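Local coordinates for MREC protein (Listeria monocytogenes, PDB 2J5U) that is probably involved in forming and maintaining the shape of the bacterial cell, at residues 124-129 / 214-219; 103-108 / 220-225; 71-76 / 87-92; 98-103 / 110-115; 173-178 / 188-193. One frame throughout, in Å; residues are numbered along the deposited sequence.

The chain folds into two six-stranded antiparallel barrels, a pairing consistent with its membership of the chymotrypsin-like (PA) peptidase clan. Contacts 1 to 4 belong to the first barrel and contact 5 to the second. Hairpin contacts 3 and 4 come early in the chain. Contact 2 brings the last strand, 221-227, back beside strand 102-105, so that the chain closes the first barrel after building the second. Contact 1 packs the loop before that strand on the end of strand 121-125. The centres of contacts 2 and 3 lie about 10 Å apart, those of contacts 3 and 5 about 24 Å. Contacts 2 and 5 touch each other, joining the barrels, and both reach the second subunit.

Contact 1: 124-129 / 214-219; sequences ELLTSS and ADMYDL
The carbonyl O of Leu125 accepts the backbone N of Ser128 at 2.9 Å, closing a type I turn whose residues Leu125, Leu126 and Thr127 receive the side chain of Met216. The interaction across the two segments is apolar. Met216 leaves its backbone with CG anti to the carbonyl carbon (chi1 -60°), which directs the thioether end onto the turn, where it packs on the side chains of Leu125 and Leu126. The exact placing of its methyl CE is doubtful, because the modelled atom is crowded against two polar backbone atoms, Leu126 N and Ile110 O. Thr127 offers its methyl to the sulfur, with CG2 4.0 Å from Met216 SD, while its hydroxyl OG1 is taken by the carbonyl O of Asn84. Leu219 adds a second apolar point: its CD1 meets Leu125 CD2 tip to tip at 3.7 Å. The Met216 thioether end thus reaches three consecutive residues of the turn. The loop 214-219 links strand 205-212 of the second barrel to strand 221-227 of the first. Arg78 holds the carbonyl O of Met216 by a hydrogen bond. Ile110 of strand 108-116 packs against both Met216 and Leu219, so the loop is seated over the end of strand 121-125 and its neighbour in the first barrel.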
# COMPACT_ATOMS: atom_id res chain seq x y z
N GLU A 124 27.26 -77.16 -10.81
CA GLU A 124 28.67 -76.98 -11.05
C GLU A 124 29.24 -76.14 -9.92
O GLU A 124 28.77 -75.03 -9.68
CB GLU A 124 28.89 -76.30 -12.39
CG GLU A 124 30.32 -75.99 -12.69
CD GLU A 124 30.65 -76.17 -14.15
OE1 GLU A 124 30.48 -77.31 -14.65
OE2 GLU A 124 31.07 -75.18 -14.80
N LEU A 125 30.26 -76.67 -9.26
CA LEU A 125 30.90 -76.01 -8.13
C LEU A 125 31.91 -74.93 -8.51
O LEU A 125 32.49 -74.95 -9.59
CB LEU A 125 31.61 -77.05 -7.27
CG LEU A 125 30.75 -78.21 -6.77
CD1 LEU A 125 31.63 -79.18 -6.03
CD2 LEU A 125 29.64 -77.69 -5.88
N LEU A 126 32.12 -73.98 -7.61
CA LEU A 126 33.08 -72.92 -7.87
C LEU A 126 34.44 -73.54 -8.14
O LEU A 126 35.18 -73.05 -9.00
CB LEU A 126 33.17 -71.96 -6.67
CG LEU A 126 31.92 -71.11 -6.44
CD1 LEU A 126 32.07 -70.22 -5.21
CD2 LEU A 126 31.70 -70.25 -7.68
N THR A 127 34.75 -74.62 -7.43
CA THR A 127 36.03 -75.31 -7.59
C THR A 127 36.18 -76.07 -8.91
O THR A 127 37.20 -76.71 -9.15
CB THR A 127 36.30 -76.32 -6.44
OG1 THR A 127 35.22 -77.26 -6.37
CG2 THR A 127 36.42 -75.60 -5.11
N SER A 128 35.17 -76.01 -9.76
CA SER A 128 35.20 -76.71 -11.04
C SER A 128 36.42 -76.40 -11.90
O SER A 128 37.00 -75.31 -11.82
CB SER A 128 33.95 -76.39 -11.84
OG SER A 128 34.02 -76.96 -13.13
N SER A 129 36.79 -77.36 -12.74
CA SER A 129 37.93 -77.19 -13.63
C SER A 129 37.53 -76.64 -15.00
O SER A 129 38.35 -76.56 -15.90
CB SER A 129 38.67 -78.52 -13.82
OG SER A 129 37.81 -79.51 -14.33
N ALA A 214 32.74 -70.75 1.81
CA ALA A 214 32.11 -72.03 1.99
C ALA A 214 33.12 -73.14 1.72
O ALA A 214 33.95 -73.02 0.83
CB ALA A 214 30.92 -72.17 1.04
N ASP A 215 33.07 -74.20 2.52
CA ASP A 215 33.97 -75.33 2.32
C ASP A 215 33.24 -76.26 1.37
O ASP A 215 32.19 -76.81 1.71
CB ASP A 215 34.23 -76.06 3.62
CG ASP A 215 34.90 -77.41 3.39
OD1 ASP A 215 36.05 -77.42 2.87
OD2 ASP A 215 34.28 -78.45 3.71
N MET A 216 33.80 -76.47 0.18
CA MET A 216 33.13 -77.31 -0.79
C MET A 216 33.62 -78.75 -0.86
O MET A 216 33.13 -79.54 -1.67
CB MET A 216 33.21 -76.63 -2.16
CG MET A 216 32.54 -75.27 -2.14
SD MET A 216 33.11 -74.15 -3.39
CE MET A 216 32.06 -74.54 -4.60
N TYR A 217 34.57 -79.11 -0.00
CA TYR A 217 35.09 -80.48 -0.01
C TYR A 217 34.09 -81.48 0.54
O TYR A 217 34.12 -82.65 0.17
CB TYR A 217 36.38 -80.59 0.80
CG TYR A 217 36.91 -82.01 0.91
CD1 TYR A 217 36.71 -82.77 2.07
CD2 TYR A 217 37.57 -82.61 -0.17
CE1 TYR A 217 37.17 -84.10 2.15
CE2 TYR A 217 38.03 -83.93 -0.10
CZ TYR A 217 37.82 -84.67 1.06
OH TYR A 217 38.27 -85.98 1.11
N ASP A 218 33.21 -81.03 1.41
CA ASP A 218 32.22 -81.93 1.99
C ASP A 218 30.87 -81.24 1.97
O ASP A 218 30.56 -80.44 2.84
CB ASP A 218 32.64 -82.28 3.42
CG ASP A 218 31.72 -83.31 4.06
OD1 ASP A 218 31.93 -83.59 5.26
OD2 ASP A 218 30.80 -83.84 3.39
N LEU A 219 30.05 -81.55 0.97
CA LEU A 219 28.75 -80.91 0.87
C LEU A 219 27.63 -81.86 1.17
O LEU A 219 27.66 -83.01 0.72
CB LEU A 219 28.55 -80.35 -0.53
CG LEU A 219 29.53 -79.31 -1.06
CD1 LEU A 219 29.36 -79.18 -2.55
CD2 LEU A 219 29.29 -77.99 -0.37

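Contact 2: 103-108 / 220-225; sequences VTTPSG and NHVTVL
Strands 103-105 and 221-225 run antiparallel, their axes approaching to 4.5 Å at 137°, with Thr104 and Thr223 as a hydrogen-bonded pair and Val103 and Val224 as a non-hydrogen-bonded one. This is a seam of the first antiparallel barrel, where its last strand lies between strands 102-105 and 68-77. Thr104 N reaches Thr223 O at 2.7 Å, and Thr223 N returns a bond to Thr104 O. The Thr223 carbonyl also receives a CA-H...O contact from Val103 and a weak hydrogen bond from the Thr104 hydroxyl, whose OG1 sits between the backbone N and the carbonyl carbon (chi1 60°). Thr104 and Thr223 occupy one face of the sheet, and Leu225 crosses Thr104 at about a right angle, bringing CD1 4.1 Å from Thr104 CG2. On the other face, Val103 CG2 packs 4.1 Å from Val224 CG2. At the end of the strand, Thr105 to Gly108 form a type I turn, with Thr105 N bonded to Gly108 O. Pro106 and Ser107 in this turn pack on Glu37 and Glu36 of the second subunit. Where the turn begins, Thr105 CG2 lies 3.8 Å from Val222 CG2.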
# COMPACT_ATOMS: atom_id res chain seq x y z
N VAL A 103 23.55 -71.74 -6.07
CA VAL A 103 23.41 -72.73 -5.03
C VAL A 103 24.37 -72.33 -3.94
O VAL A 103 25.55 -72.07 -4.20
CB VAL A 103 23.78 -74.14 -5.50
CG1 VAL A 103 23.60 -75.12 -4.35
CG2 VAL A 103 22.90 -74.55 -6.68
N THR A 104 23.87 -72.28 -2.71
CA THR A 104 24.68 -71.86 -1.57
C THR A 104 24.51 -72.69 -0.31
O THR A 104 23.70 -73.62 -0.24
CB THR A 104 24.32 -70.42 -1.15
OG1 THR A 104 22.93 -70.38 -0.80
CG2 THR A 104 24.57 -69.45 -2.28
N THR A 105 25.30 -72.32 0.70
CA THR A 105 25.27 -72.92 2.02
C THR A 105 25.38 -71.71 2.93
O THR A 105 25.66 -70.60 2.46
CB THR A 105 26.49 -73.84 2.31
OG1 THR A 105 27.68 -73.04 2.38
CG2 THR A 105 26.64 -74.88 1.23
N PRO A 106 25.17 -71.89 4.24
CA PRO A 106 25.26 -70.78 5.19
C PRO A 106 26.55 -69.95 5.10
O PRO A 106 26.51 -68.72 5.13
CB PRO A 106 25.11 -71.48 6.53
CG PRO A 106 24.10 -72.56 6.19
CD PRO A 106 24.63 -73.10 4.89
N SER A 107 27.69 -70.62 4.97
CA SER A 107 28.95 -69.90 4.90
C SER A 107 29.38 -69.42 3.51
O SER A 107 30.52 -68.99 3.34
CB SER A 107 30.07 -70.76 5.52
OG SER A 107 29.75 -72.14 5.49
N GLY A 108 28.48 -69.47 2.52
CA GLY A 108 28.86 -68.99 1.20
C GLY A 108 28.27 -69.62 -0.05
O GLY A 108 27.48 -70.56 -0.01
N ASN A 220 26.64 -81.39 1.90
CA ASN A 220 25.48 -82.21 2.20
C ASN A 220 24.24 -81.36 2.04
O ASN A 220 23.52 -81.50 1.05
CB ASN A 220 25.54 -82.75 3.62
CG ASN A 220 24.35 -83.64 3.93
OD1 ASN A 220 24.02 -83.87 5.09
ND2 ASN A 220 23.69 -84.14 2.88
N HIS A 221 23.98 -80.49 3.01
CA HIS A 221 22.82 -79.62 2.93
C HIS A 221 23.15 -78.38 2.13
O HIS A 221 24.21 -77.76 2.32
CB HIS A 221 22.32 -79.28 4.32
CG HIS A 221 21.73 -80.46 5.02
ND1 HIS A 221 20.72 -81.22 4.46
CD2 HIS A 221 22.04 -81.05 6.20
CE1 HIS A 221 20.44 -82.23 5.26
NE2 HIS A 221 21.22 -82.15 6.32
N VAL A 222 22.24 -78.01 1.24
CA VAL A 222 22.47 -76.91 0.33
C VAL A 222 21.20 -76.12 -0.01
O VAL A 222 20.08 -76.61 0.18
CB VAL A 222 23.09 -77.52 -0.94
CG1 VAL A 222 22.40 -77.03 -2.18
CG2 VAL A 222 24.55 -77.24 -0.96
N THR A 223 21.36 -74.90 -0.51
CA THR A 223 20.20 -74.07 -0.86
C THR A 223 20.22 -73.44 -2.26
O THR A 223 21.16 -72.72 -2.63
CB THR A 223 20.00 -72.95 0.17
OG1 THR A 223 19.93 -73.53 1.48
CG2 THR A 223 18.71 -72.21 -0.09
N VAL A 224 19.17 -73.71 -3.03
CA VAL A 224 19.06 -73.18 -4.38
C VAL A 224 18.24 -71.88 -4.35
O VAL A 224 17.12 -71.86 -3.86
CB VAL A 224 18.37 -74.19 -5.32
CG1 VAL A 224 18.30 -73.65 -6.73
CG2 VAL A 224 19.12 -75.49 -5.32
N LEU A 225 18.82 -70.80 -4.87
CA LEU A 225 18.17 -69.50 -4.89
C LEU A 225 17.54 -69.10 -6.22
O LEU A 225 18.21 -69.04 -7.24
CB LEU A 225 19.18 -68.40 -4.51
CG LEU A 225 20.09 -68.70 -3.32
CD1 LEU A 225 20.99 -67.51 -3.06
CD2 LEU A 225 19.24 -69.03 -2.10

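Contact 3: 71-76 / 87-92; sequences LNASVI and VEIDKG
Asp90 lays its side chain across strand 71-76, beginning at CB, which packs 3.4 Å from Ile76 CG2. A chi1 of 63° tucks CG over the residue's own backbone and turns the carboxylate back over Ser74. OD1 then lies 3.7 Å from Ser74 CB, while OD2 accepts the backbone N of Ser74 at 3.0 Å. That bond is almost straight, 172° at the hydrogen, but it meets the carboxylate from above its plane. Asp90 N in turn gives a hydrogen bond to Ser74 O. Asp90 therefore grips both polar backbone atoms of Ser74, using its own N for one and its side chain for the other, where strand pairing would ordinarily use a backbone carbonyl. Lys91 runs along the same strand: its CG is 3.7 Å from Ala73 CB and its CD packs on Leu71 CD2. Its NZ forms a weak salt bridge with Asp90 OD2, which would probably favour the charged carboxylate. Further on, the regular pairing resumes. Ile76 N donates to Glu88 O at 2.7 Å, and Val75 and Ile89 form a non-hydrogen-bonded pair with diverging side chains. Beside them, Val75 CG1 meets Val87 CG1 at 3.5 Å, the two valines set roughly perpendicular. The contact forms a beta hairpin of the first barrel, strand 68-77 with 86-89. On its other edge strand 68-77 bonds to strand 221-227, while strand 86-89 continues the sheet to strand 121-125, with Ile89 packed on both Val224 and Val123.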
# COMPACT_ATOMS: atom_id res chain seq x y z
N LEU A 71 15.33 -72.57 -1.76
CA LEU A 71 14.81 -73.93 -1.72
C LEU A 71 15.90 -74.80 -1.13
O LEU A 71 17.05 -74.77 -1.59
CB LEU A 71 14.45 -74.45 -3.11
CG LEU A 71 13.38 -75.54 -3.12
CD1 LEU A 71 13.32 -76.18 -4.50
CD2 LEU A 71 13.68 -76.60 -2.08
N ASN A 72 15.56 -75.57 -0.10
CA ASN A 72 16.55 -76.42 0.53
C ASN A 72 16.71 -77.72 -0.22
O ASN A 72 15.76 -78.24 -0.79
CB ASN A 72 16.14 -76.70 1.97
CG ASN A 72 16.40 -75.51 2.86
OD1 ASN A 72 15.94 -75.46 4.00
ND2 ASN A 72 17.15 -74.54 2.35
N ALA A 73 17.94 -78.24 -0.22
CA ALA A 73 18.20 -79.50 -0.90
C ALA A 73 19.43 -80.22 -0.36
O ALA A 73 20.25 -79.65 0.36
CB ALA A 73 18.37 -79.26 -2.40
N SER A 74 19.55 -81.50 -0.70
CA SER A 74 20.67 -82.27 -0.23
C SER A 74 21.44 -82.88 -1.39
O SER A 74 20.88 -83.21 -2.43
CB SER A 74 20.19 -83.40 0.69
OG SER A 74 19.47 -82.89 1.79
N VAL A 75 22.74 -83.00 -1.21
CA VAL A 75 23.58 -83.60 -2.21
C VAL A 75 23.24 -85.09 -2.15
O VAL A 75 23.32 -85.68 -1.08
CB VAL A 75 25.06 -83.45 -1.85
CG1 VAL A 75 25.91 -84.13 -2.88
CG2 VAL A 75 25.42 -81.99 -1.77
N ILE A 76 22.85 -85.69 -3.27
CA ILE A 76 22.55 -87.12 -3.26
C ILE A 76 23.59 -87.97 -3.99
O ILE A 76 23.49 -89.19 -4.00
CB ILE A 76 21.18 -87.43 -3.85
CG1 ILE A 76 21.13 -87.05 -5.32
CG2 ILE A 76 20.12 -86.68 -3.09
CD1 ILE A 76 19.82 -87.35 -5.97
N VAL A 87 28.20 -81.88 -8.42
CA VAL A 87 27.46 -82.51 -7.35
C VAL A 87 26.01 -82.64 -7.83
O VAL A 87 25.57 -81.92 -8.72
CB VAL A 87 27.58 -81.62 -6.09
CG1 VAL A 87 26.31 -81.63 -5.29
CG2 VAL A 87 28.75 -82.09 -5.24
N GLU A 88 25.27 -83.59 -7.26
CA GLU A 88 23.88 -83.78 -7.64
C GLU A 88 22.94 -83.56 -6.45
O GLU A 88 23.20 -84.06 -5.36
CB GLU A 88 23.70 -85.17 -8.20
CG GLU A 88 22.53 -85.28 -9.11
CD GLU A 88 22.91 -85.95 -10.42
OE1 GLU A 88 21.99 -86.40 -11.15
OE2 GLU A 88 24.13 -86.01 -10.72
N ILE A 89 21.86 -82.82 -6.66
CA ILE A 89 20.94 -82.56 -5.56
C ILE A 89 19.58 -83.21 -5.77
O ILE A 89 19.19 -83.52 -6.90
CB ILE A 89 20.76 -81.05 -5.31
CG1 ILE A 89 20.25 -80.35 -6.57
CG2 ILE A 89 22.09 -80.45 -4.84
CD1 ILE A 89 20.03 -78.87 -6.40
N ASP A 90 18.85 -83.41 -4.67
CA ASP A 90 17.55 -84.06 -4.68
C ASP A 90 16.35 -83.20 -5.05
O ASP A 90 15.20 -83.56 -4.77
CB ASP A 90 17.29 -84.76 -3.34
CG ASP A 90 17.22 -83.78 -2.16
OD1 ASP A 90 17.07 -84.25 -1.02
OD2 ASP A 90 17.32 -82.55 -2.38
N LYS A 91 16.59 -82.05 -5.66
CA LYS A 91 15.49 -81.19 -6.08
C LYS A 91 15.68 -80.92 -7.56
O LYS A 91 16.81 -80.82 -8.04
CB LYS A 91 15.47 -79.89 -5.28
CG LYS A 91 15.06 -80.08 -3.82
CD LYS A 91 13.57 -80.35 -3.68
CE LYS A 91 13.29 -81.53 -2.74
NZ LYS A 91 14.13 -81.48 -1.52
N GLY A 92 14.58 -80.80 -8.28
CA GLY A 92 14.66 -80.55 -9.71
C GLY A 92 13.57 -79.68 -10.30
O GLY A 92 12.95 -78.87 -9.63

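Contact 4: 98-103 / 110-115; sequences KPDMAV and IGKVTT
A classic beta bulge marks this hairpin of the first barrel, with Ile110 and Gly111 both opposite Val103. The carbonyl O of Val103 is gripped by two donors, Ile110 N at 2.9 Å, lying in the carbonyl plane, and Gly111 N at 3.1 Å. At the backbone angles of Gly111 any CB would be jammed against the carbonyl O of Ile110, which calls for glycine. Its O accepts Val103 N, which approaches from above the carbonyl plane. Past the non-hydrogen-bonded pair of Ala102 and Lys112, Val113 N donates to Met101 O at 2.8 Å. The strand is preceded by a type II turn from Lys98 to Met101, and Asp100 N in this turn meets Val113 O at 2.7 Å in a nearly straight bond (172°). Val113 is thus held through both its N and its O, while its side chain covers the turn, CB lying 3.5 Å from Lys98 O. Its CG2, anti to the carbonyl carbon, comes side-on to the Val103 side chain, 3.8 Å from Val103 CG2. At the bulge, Val103 CG1 rests 3.7 Å from Ile110 CD1. Asp100 and Lys112 lie side by side pointing the same way, but their charged atoms do not touch; Asp100 also makes a long, weak ion pair with Lys184. The chemistry implies a hairpin held by backbone hydrogen bonds and apolar packing rather than by a salt bridge between its two segments.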
# COMPACT_ATOMS: atom_id res chain seq x y z
N LYS A 98 15.85 -74.48 -11.74
CA LYS A 98 16.15 -74.17 -13.13
C LYS A 98 17.63 -73.91 -13.34
O LYS A 98 18.33 -73.44 -12.45
CB LYS A 98 15.40 -72.91 -13.59
CG LYS A 98 13.91 -73.01 -13.57
CD LYS A 98 13.28 -71.81 -14.26
CE LYS A 98 11.77 -72.00 -14.35
NZ LYS A 98 11.07 -70.88 -15.02
N PRO A 99 18.13 -74.23 -14.54
CA PRO A 99 19.54 -74.02 -14.88
C PRO A 99 19.92 -72.56 -14.61
O PRO A 99 19.14 -71.65 -14.88
CB PRO A 99 19.59 -74.35 -16.37
CG PRO A 99 18.55 -75.40 -16.52
CD PRO A 99 17.42 -74.95 -15.61
N ASP A 100 21.12 -72.34 -14.09
CA ASP A 100 21.65 -71.01 -13.80
C ASP A 100 21.26 -70.41 -12.45
O ASP A 100 21.64 -69.28 -12.15
CB ASP A 100 21.30 -70.03 -14.92
CG ASP A 100 22.20 -70.20 -16.13
OD1 ASP A 100 21.86 -69.66 -17.21
OD2 ASP A 100 23.26 -70.87 -16.02
N MET A 101 20.51 -71.15 -11.64
CA MET A 101 20.16 -70.68 -10.31
C MET A 101 21.39 -70.86 -9.42
O MET A 101 22.17 -71.81 -9.58
CB MET A 101 18.98 -71.49 -9.75
CG MET A 101 17.61 -70.94 -10.08
SD MET A 101 16.25 -71.94 -9.51
CE MET A 101 14.94 -71.23 -10.35
N ALA A 102 21.59 -69.94 -8.48
CA ALA A 102 22.74 -70.02 -7.59
C ALA A 102 22.49 -71.06 -6.50
O ALA A 102 21.35 -71.27 -6.07
CB ALA A 102 22.98 -68.67 -6.95
N VAL A 103 23.55 -71.74 -6.07
CA VAL A 103 23.41 -72.73 -5.03
C VAL A 103 24.37 -72.33 -3.94
O VAL A 103 25.55 -72.07 -4.20
CB VAL A 103 23.78 -74.14 -5.50
CG1 VAL A 103 23.60 -75.12 -4.35
CG2 VAL A 103 22.90 -74.55 -6.68
N ILE A 110 28.33 -71.81 -3.40
CA ILE A 110 29.06 -73.02 -3.81
C ILE A 110 28.94 -73.36 -5.29
O ILE A 110 29.69 -74.19 -5.80
CB ILE A 110 28.66 -74.26 -2.98
CG1 ILE A 110 27.24 -74.70 -3.33
CG2 ILE A 110 28.80 -73.95 -1.50
CD1 ILE A 110 26.88 -76.05 -2.82
N GLY A 111 27.99 -72.76 -6.00
CA GLY A 111 27.89 -73.07 -7.41
C GLY A 111 26.62 -72.64 -8.08
O GLY A 111 25.91 -71.77 -7.58
N LYS A 112 26.34 -73.24 -9.24
CA LYS A 112 25.13 -72.92 -9.97
C LYS A 112 24.54 -74.16 -10.62
O LYS A 112 25.26 -75.09 -10.95
CB LYS A 112 25.40 -71.86 -11.04
CG LYS A 112 26.17 -72.34 -12.24
CD LYS A 112 26.12 -71.29 -13.33
CE LYS A 112 26.84 -71.74 -14.59
NZ LYS A 112 28.26 -72.14 -14.31
N VAL A 113 23.23 -74.16 -10.79
CA VAL A 113 22.57 -75.29 -11.40
C VAL A 113 22.92 -75.35 -12.88
O VAL A 113 22.88 -74.34 -13.58
CB VAL A 113 21.06 -75.17 -11.23
CG1 VAL A 113 20.38 -76.39 -11.81
CG2 VAL A 113 20.73 -75.03 -9.77
N THR A 114 23.27 -76.53 -13.37
CA THR A 114 23.60 -76.64 -14.78
C THR A 114 22.54 -77.40 -15.56
O THR A 114 21.97 -76.86 -16.51
CB THR A 114 24.98 -77.29 -15.00
OG1 THR A 114 25.11 -78.46 -14.18
CG2 THR A 114 26.07 -76.32 -14.65
N THR A 115 22.26 -78.65 -15.19
CA THR A 115 21.23 -79.40 -15.90
C THR A 115 20.20 -79.90 -14.91
O THR A 115 20.54 -80.31 -13.80
CB THR A 115 21.81 -80.58 -16.66
OG1 THR A 115 22.32 -81.53 -15.72
CG2 THR A 115 22.94 -80.13 -17.56

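Contact 5: 173-178 / 188-193; sequences GQKVVT and GIFIGT
A beta hairpin of the second barrel, strand 175-178 with 190-199, carries a classic beta bulge in which Ile191 and Gly192 both face Val176. Val176 O accepts Ile191 N at 2.9 Å and, weakly, Gly192 N at 3.5 Å, while Val176 N bonds back to Gly192 O. The bulge shifts the register by one, so that Val177 pairs with Phe190. With CG anti to the backbone N (chi1 -178°), the Phe190 ring folds back over its own strand until Gly192 N stands over the centre of one face. Lys175 meets that ring at its edge, CB in plane and 3.9 Å from Phe190 CE1, its chain running across the direction of the phenylalanine. The ammonium of Lys175 goes on to a salt bridge with Glu42 of the second subunit, which ties this barrel to that subunit. Where the strands run into the connecting loop, Thr178 N bonds to Ile189 O at 3.0 Å and Thr178 O accepts Gly188 N. A chi1 of 50° turns the Thr178 hydroxyl, also bonded to Pro186 O, toward the opposite segment, and its OG1 accepts Ile189 N at 2.8 Å.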
# COMPACT_ATOMS: atom_id res chain seq x y z
N GLY A 173 41.42 -59.29 3.12
CA GLY A 173 40.34 -59.34 4.10
C GLY A 173 39.03 -58.75 3.62
O GLY A 173 37.98 -58.92 4.27
N GLN A 174 39.07 -58.04 2.50
CA GLN A 174 37.85 -57.45 1.96
C GLN A 174 36.94 -58.58 1.50
O GLN A 174 37.39 -59.60 0.96
CB GLN A 174 38.16 -56.53 0.78
CG GLN A 174 39.08 -55.37 1.11
CD GLN A 174 39.16 -54.35 -0.01
OE1 GLN A 174 38.19 -53.63 -0.26
NE2 GLN A 174 40.30 -54.30 -0.69
N LYS A 175 35.64 -58.39 1.73
CA LYS A 175 34.67 -59.40 1.35
C LYS A 175 34.26 -59.26 -0.11
O LYS A 175 34.20 -58.16 -0.66
CB LYS A 175 33.47 -59.31 2.27
CG LYS A 175 33.94 -59.27 3.70
CD LYS A 175 32.93 -59.80 4.68
CE LYS A 175 33.51 -59.67 6.08
NZ LYS A 175 32.61 -60.25 7.09
N VAL A 176 34.01 -60.41 -0.73
CA VAL A 176 33.60 -60.47 -2.12
C VAL A 176 32.21 -61.09 -2.16
O VAL A 176 31.96 -62.12 -1.53
CB VAL A 176 34.59 -61.31 -2.96
CG1 VAL A 176 34.08 -61.45 -4.39
CG2 VAL A 176 35.95 -60.65 -2.97
N VAL A 177 31.30 -60.46 -2.89
CA VAL A 177 29.94 -60.96 -2.99
C VAL A 177 29.46 -60.95 -4.43
O VAL A 177 30.13 -60.42 -5.30
CB VAL A 177 28.96 -60.09 -2.14
CG1 VAL A 177 29.40 -60.10 -0.70
CG2 VAL A 177 28.93 -58.67 -2.66
N THR A 178 28.31 -61.57 -4.68
CA THR A 178 27.77 -61.61 -6.02
C THR A 178 27.19 -60.25 -6.36
O THR A 178 26.56 -59.60 -5.53
CB THR A 178 26.67 -62.66 -6.13
OG1 THR A 178 25.72 -62.49 -5.07
CG2 THR A 178 27.26 -64.05 -6.04
N GLY A 188 24.66 -59.97 -3.50
CA GLY A 188 24.85 -60.05 -2.07
C GLY A 188 25.22 -61.40 -1.48
O GLY A 188 25.41 -61.50 -0.27
N ILE A 189 25.30 -62.45 -2.29
CA ILE A 189 25.67 -63.73 -1.72
C ILE A 189 27.16 -63.70 -1.45
O ILE A 189 27.94 -63.32 -2.32
CB ILE A 189 25.34 -64.90 -2.67
CG1 ILE A 189 23.83 -65.15 -2.71
CG2 ILE A 189 25.98 -66.18 -2.14
CD1 ILE A 189 23.00 -63.92 -2.88
N PHE A 190 27.56 -64.08 -0.24
CA PHE A 190 28.98 -64.08 0.12
C PHE A 190 29.76 -65.14 -0.67
O PHE A 190 29.34 -66.30 -0.76
CB PHE A 190 29.16 -64.34 1.63
CG PHE A 190 30.60 -64.30 2.08
CD1 PHE A 190 31.35 -63.12 2.00
CD2 PHE A 190 31.23 -65.45 2.57
CE1 PHE A 190 32.70 -63.09 2.40
CE2 PHE A 190 32.57 -65.43 2.96
CZ PHE A 190 33.31 -64.24 2.87
N ILE A 191 30.90 -64.75 -1.23
CA ILE A 191 31.72 -65.67 -2.00
C ILE A 191 32.98 -66.03 -1.23
O ILE A 191 33.29 -67.21 -1.06
CB ILE A 191 32.14 -65.06 -3.35
CG1 ILE A 191 30.92 -64.81 -4.24
CG2 ILE A 191 33.12 -65.98 -4.03
CD1 ILE A 191 31.26 -64.16 -5.56
N GLY A 192 33.71 -65.02 -0.78
CA GLY A 192 34.94 -65.28 -0.05
C GLY A 192 35.70 -64.04 0.37
O GLY A 192 35.14 -62.95 0.42
N THR A 193 36.99 -64.20 0.64
CA THR A 193 37.83 -63.11 1.10
C THR A 193 39.06 -62.86 0.25
O THR A 193 39.70 -63.82 -0.19
CB THR A 193 38.29 -63.40 2.52
OG1 THR A 193 37.17 -63.32 3.41
CG2 THR A 193 39.37 -62.42 2.95